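Local coordinates for EGF family domain-containing protein (Toxoplasma gondii, PDB 4Z80) that binds a peptide of the RON2-like protein RON2L1 and probably acts at the moving junction during host-cell invasion, at residues A142-G156 with A210-Y222. Residues are numbered along the deposited sequence; the frame is centred on the assembly and turned at random.
Sequences AEVAKSIEGFAMYAG and AFHGKGGHKGYDY
Ala142 and Asp221 meet at one end of the contact and Ala155 and Phe211 at the other, each pair tied by a backbone hydrogen bond: Asp221 N gives to Ala142 O (2.9 Å), and Phe211 N to Ala155 O (2.7 Å). Between these ties lies Tyr220, whose phenol bridges two distant parts of 142-156. Its CG stands between the backbone N and carbonyl carbon (chi1 86°), which sends the ring past Ala142 CB, at its edge beside CD2, and on to Gly156, where OH donates to Gly156 O over 2.7 Å from above the carbonyl plane. The ring of Tyr154 turns its edge to the Tyr220 face in an offset T-shaped stack, planes at 80° and centroids 5.6 Å apart, while Tyr154 CB packs near Tyr220 CE1. The hydroxyl of Tyr154 is engaged beyond the stack with Ala123; the Glu143 carboxylate, to which it also bonds weakly, is held by the backbone N of Val125. In this AMA-family ectodomain, built on PAN-type domains, both segments are largely irregular: 142-156 belongs to the long connection between strands 101-104 and 160-161, whereas segment 210-222 includes strand 218-219, paired antiparallel with 238-239. His212 holds the 153-154 part of the loop, its NE2 donating within the ring plane to Tyr154 O (2.8 Å) and weakly to Met153 O, so that two successive buried carbonyls share one N-H. Alongside, Gly156 CA sits over one face of the Phe211 ring, 4.0 Å from its centroid, in a CH-pi contact. Against strand 218-219, Val144 CG1 packs on the peptide of Gly219, 3.5 Å from its C, and at the more open margin Ile148 CD1 touches Lys218 CD, the two side chains crossing at about a right angle.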
# COMPACT_ATOMS: atom_id res chain seq x y z
N ALA A 142 -24.64 -4.40 -0.13
CA ALA A 142 -24.43 -3.03 -0.60
C ALA A 142 -23.18 -2.86 -1.46
O ALA A 142 -22.94 -1.79 -2.03
CB ALA A 142 -24.35 -2.07 0.59
N GLU A 143 -22.38 -3.92 -1.56
CA GLU A 143 -21.05 -3.82 -2.17
C GLU A 143 -21.07 -3.92 -3.69
O GLU A 143 -22.04 -4.39 -4.27
CB GLU A 143 -20.14 -4.90 -1.57
CG GLU A 143 -19.99 -4.73 -0.05
CD GLU A 143 -19.18 -5.83 0.62
OE1 GLU A 143 -18.96 -6.89 0.00
OE2 GLU A 143 -18.78 -5.62 1.79
N VAL A 144 -20.01 -3.44 -4.33
CA VAL A 144 -19.91 -3.59 -5.78
C VAL A 144 -20.04 -5.06 -6.16
O VAL A 144 -19.64 -5.94 -5.39
CB VAL A 144 -18.57 -3.01 -6.33
CG1 VAL A 144 -18.45 -1.53 -5.99
CG2 VAL A 144 -17.38 -3.78 -5.79
N ALA A 145 -20.61 -5.32 -7.33
CA ALA A 145 -20.84 -6.69 -7.77
C ALA A 145 -19.51 -7.44 -7.77
O ALA A 145 -18.48 -6.87 -8.11
CB ALA A 145 -21.45 -6.71 -9.17
N LYS A 146 -19.54 -8.71 -7.37
CA LYS A 146 -18.31 -9.51 -7.33
C LYS A 146 -17.59 -9.48 -8.68
O LYS A 146 -16.36 -9.45 -8.73
CB LYS A 146 -18.62 -10.94 -6.91
CG LYS A 146 -17.40 -11.85 -6.80
CD LYS A 146 -16.39 -11.36 -5.76
CE LYS A 146 -15.23 -12.36 -5.63
NZ LYS A 146 -14.25 -11.99 -4.58
N SER A 147 -18.35 -9.46 -9.77
CA SER A 147 -17.76 -9.50 -11.10
C SER A 147 -16.99 -8.24 -11.46
O SER A 147 -16.25 -8.25 -12.45
CB SER A 147 -18.85 -9.76 -12.14
OG SER A 147 -19.85 -8.76 -12.09
N ILE A 148 -17.13 -7.16 -10.68
CA ILE A 148 -16.31 -5.97 -10.88
C ILE A 148 -15.46 -5.61 -9.65
O ILE A 148 -14.91 -4.51 -9.59
CB ILE A 148 -17.18 -4.72 -11.26
CG1 ILE A 148 -18.02 -4.22 -10.08
CG2 ILE A 148 -18.08 -5.05 -12.45
CD1 ILE A 148 -18.46 -2.77 -10.24
N GLU A 149 -15.35 -6.52 -8.70
CA GLU A 149 -14.56 -6.28 -7.49
C GLU A 149 -13.14 -5.84 -7.82
O GLU A 149 -12.51 -6.40 -8.72
CB GLU A 149 -14.49 -7.54 -6.62
CG GLU A 149 -13.74 -7.31 -5.30
CD GLU A 149 -13.42 -8.59 -4.54
OE1 GLU A 149 -13.11 -9.63 -5.18
OE2 GLU A 149 -13.45 -8.56 -3.29
N GLY A 150 -12.65 -4.85 -7.09
CA GLY A 150 -11.26 -4.44 -7.15
C GLY A 150 -10.56 -4.71 -5.82
O GLY A 150 -10.92 -5.64 -5.09
N PHE A 151 -9.60 -3.85 -5.49
CA PHE A 151 -8.80 -4.01 -4.27
C PHE A 151 -8.93 -2.84 -3.30
O PHE A 151 -8.31 -2.86 -2.24
CB PHE A 151 -7.33 -4.18 -4.64
CG PHE A 151 -6.81 -5.56 -4.45
CD1 PHE A 151 -7.43 -6.64 -5.05
CD2 PHE A 151 -5.66 -5.78 -3.71
CE1 PHE A 151 -6.94 -7.92 -4.89
CE2 PHE A 151 -5.16 -7.06 -3.55
CZ PHE A 151 -5.80 -8.12 -4.14
N ALA A 152 -9.71 -1.82 -3.65
CA ALA A 152 -9.75 -0.62 -2.83
C ALA A 152 -10.62 -0.79 -1.60
O ALA A 152 -11.69 -1.39 -1.65
CB ALA A 152 -10.25 0.56 -3.64
N MET A 153 -10.17 -0.25 -0.48
CA MET A 153 -10.95 -0.32 0.75
C MET A 153 -12.23 0.51 0.61
O MET A 153 -12.28 1.45 -0.18
CB MET A 153 -10.11 0.16 1.94
CG MET A 153 -10.76 -0.01 3.30
SD MET A 153 -11.30 -1.71 3.55
CE MET A 153 -11.94 -1.60 5.22
N TYR A 154 -13.25 0.13 1.37
CA TYR A 154 -14.50 0.88 1.43
C TYR A 154 -14.22 2.35 1.69
O TYR A 154 -13.26 2.71 2.38
CB TYR A 154 -15.41 0.31 2.52
CG TYR A 154 -15.63 -1.18 2.38
CD1 TYR A 154 -16.38 -1.69 1.32
CD2 TYR A 154 -15.10 -2.07 3.30
CE1 TYR A 154 -16.58 -3.05 1.18
CE2 TYR A 154 -15.30 -3.44 3.17
CZ TYR A 154 -16.04 -3.92 2.10
OH TYR A 154 -16.25 -5.28 1.97
N ALA A 155 -15.06 3.21 1.12
CA ALA A 155 -14.83 4.64 1.19
C ALA A 155 -14.87 5.18 2.62
O ALA A 155 -14.16 6.12 2.96
CB ALA A 155 -15.84 5.37 0.35
N GLY A 156 -15.73 4.60 3.44
CA GLY A 156 -15.91 5.06 4.80
C GLY A 156 -16.89 4.17 5.52
O GLY A 156 -17.44 3.22 4.95
N ALA A 210 -14.94 11.00 2.26
CA ALA A 210 -14.40 9.64 2.30
C ALA A 210 -13.26 9.60 3.29
O ALA A 210 -12.63 10.63 3.55
CB ALA A 210 -13.92 9.23 0.93
N PHE A 211 -12.97 8.42 3.84
CA PHE A 211 -11.80 8.29 4.72
C PHE A 211 -10.48 8.26 3.93
O PHE A 211 -9.42 8.46 4.51
CB PHE A 211 -11.89 7.02 5.57
CG PHE A 211 -12.97 7.04 6.63
CD1 PHE A 211 -13.64 8.21 6.98
CD2 PHE A 211 -13.31 5.87 7.28
CE1 PHE A 211 -14.62 8.19 7.96
CE2 PHE A 211 -14.29 5.85 8.25
CZ PHE A 211 -14.94 7.01 8.59
N HIS A 212 -10.56 8.01 2.62
CA HIS A 212 -9.39 7.93 1.75
C HIS A 212 -9.83 8.10 0.30
O HIS A 212 -11.01 7.91 -0.02
CB HIS A 212 -8.67 6.60 1.93
CG HIS A 212 -9.47 5.42 1.49
ND1 HIS A 212 -9.20 4.72 0.33
CD2 HIS A 212 -10.57 4.84 2.03
CE1 HIS A 212 -10.08 3.75 0.19
NE2 HIS A 212 -10.93 3.80 1.20
N GLY A 213 -8.89 8.46 -0.57
CA GLY A 213 -9.17 8.64 -1.98
C GLY A 213 -9.61 10.05 -2.32
O GLY A 213 -9.92 10.85 -1.44
N LYS A 214 -9.63 10.34 -3.62
CA LYS A 214 -10.00 11.67 -4.11
C LYS A 214 -11.28 11.63 -4.93
O LYS A 214 -11.66 12.63 -5.55
CB LYS A 214 -8.85 12.26 -4.92
CG LYS A 214 -7.68 12.68 -4.03
CD LYS A 214 -6.77 13.69 -4.69
CE LYS A 214 -5.81 14.29 -3.67
NZ LYS A 214 -5.00 15.39 -4.25
N GLY A 215 -11.96 10.49 -4.92
CA GLY A 215 -13.28 10.36 -5.51
C GLY A 215 -13.29 9.83 -6.93
O GLY A 215 -12.25 9.78 -7.60
N GLY A 216 -14.47 9.42 -7.37
CA GLY A 216 -14.68 9.03 -8.76
C GLY A 216 -14.66 7.54 -8.99
O GLY A 216 -14.73 7.10 -10.14
N HIS A 217 -14.60 6.76 -7.91
CA HIS A 217 -14.41 5.31 -8.02
C HIS A 217 -15.70 4.54 -7.78
O HIS A 217 -16.63 5.05 -7.15
CB HIS A 217 -13.36 4.85 -7.01
CG HIS A 217 -12.09 5.64 -7.06
ND1 HIS A 217 -11.27 5.66 -8.16
CD2 HIS A 217 -11.51 6.44 -6.14
CE1 HIS A 217 -10.23 6.44 -7.92
NE2 HIS A 217 -10.35 6.93 -6.70
N LYS A 218 -15.75 3.31 -8.27
CA LYS A 218 -16.89 2.44 -8.04
C LYS A 218 -16.81 1.83 -6.65
O LYS A 218 -15.85 1.12 -6.32
CB LYS A 218 -16.96 1.34 -9.10
CG LYS A 218 -17.25 1.88 -10.50
CD LYS A 218 -16.99 0.83 -11.58
CE LYS A 218 -16.82 1.48 -12.95
NZ LYS A 218 -15.62 2.37 -13.01
N GLY A 219 -17.82 2.09 -5.82
CA GLY A 219 -17.81 1.66 -4.44
C GLY A 219 -19.18 1.25 -3.92
O GLY A 219 -20.18 1.27 -4.65
N TYR A 220 -19.22 0.88 -2.65
CA TYR A 220 -20.45 0.36 -2.07
C TYR A 220 -21.46 1.47 -1.86
O TYR A 220 -21.10 2.64 -1.73
CB TYR A 220 -20.15 -0.38 -0.75
CG TYR A 220 -20.09 0.43 0.54
CD1 TYR A 220 -18.97 1.18 0.87
CD2 TYR A 220 -21.13 0.35 1.46
CE1 TYR A 220 -18.91 1.87 2.07
CE2 TYR A 220 -21.07 1.03 2.66
CZ TYR A 220 -19.96 1.79 2.96
OH TYR A 220 -19.91 2.46 4.16
N ASP A 221 -22.73 1.08 -1.90
CA ASP A 221 -23.85 2.00 -1.72
C ASP A 221 -24.08 2.20 -0.23
O ASP A 221 -24.83 1.46 0.40
CB ASP A 221 -25.08 1.43 -2.42
CG ASP A 221 -26.30 2.32 -2.30
OD1 ASP A 221 -26.18 3.43 -1.74
OD2 ASP A 221 -27.37 1.91 -2.79
N TYR A 222 -23.41 3.20 0.34
CA TYR A 222 -23.46 3.42 1.78
C TYR A 222 -24.84 3.90 2.19
O TYR A 222 -25.29 3.62 3.29
CB TYR A 222 -22.40 4.45 2.22
CG TYR A 222 -22.79 5.88 1.92
CD1 TYR A 222 -23.63 6.59 2.77
CD2 TYR A 222 -22.33 6.52 0.77
CE1 TYR A 222 -24.01 7.89 2.48
CE2 TYR A 222 -22.70 7.81 0.48
CZ TYR A 222 -23.54 8.49 1.34
OH TYR A 222 -23.90 9.79 1.05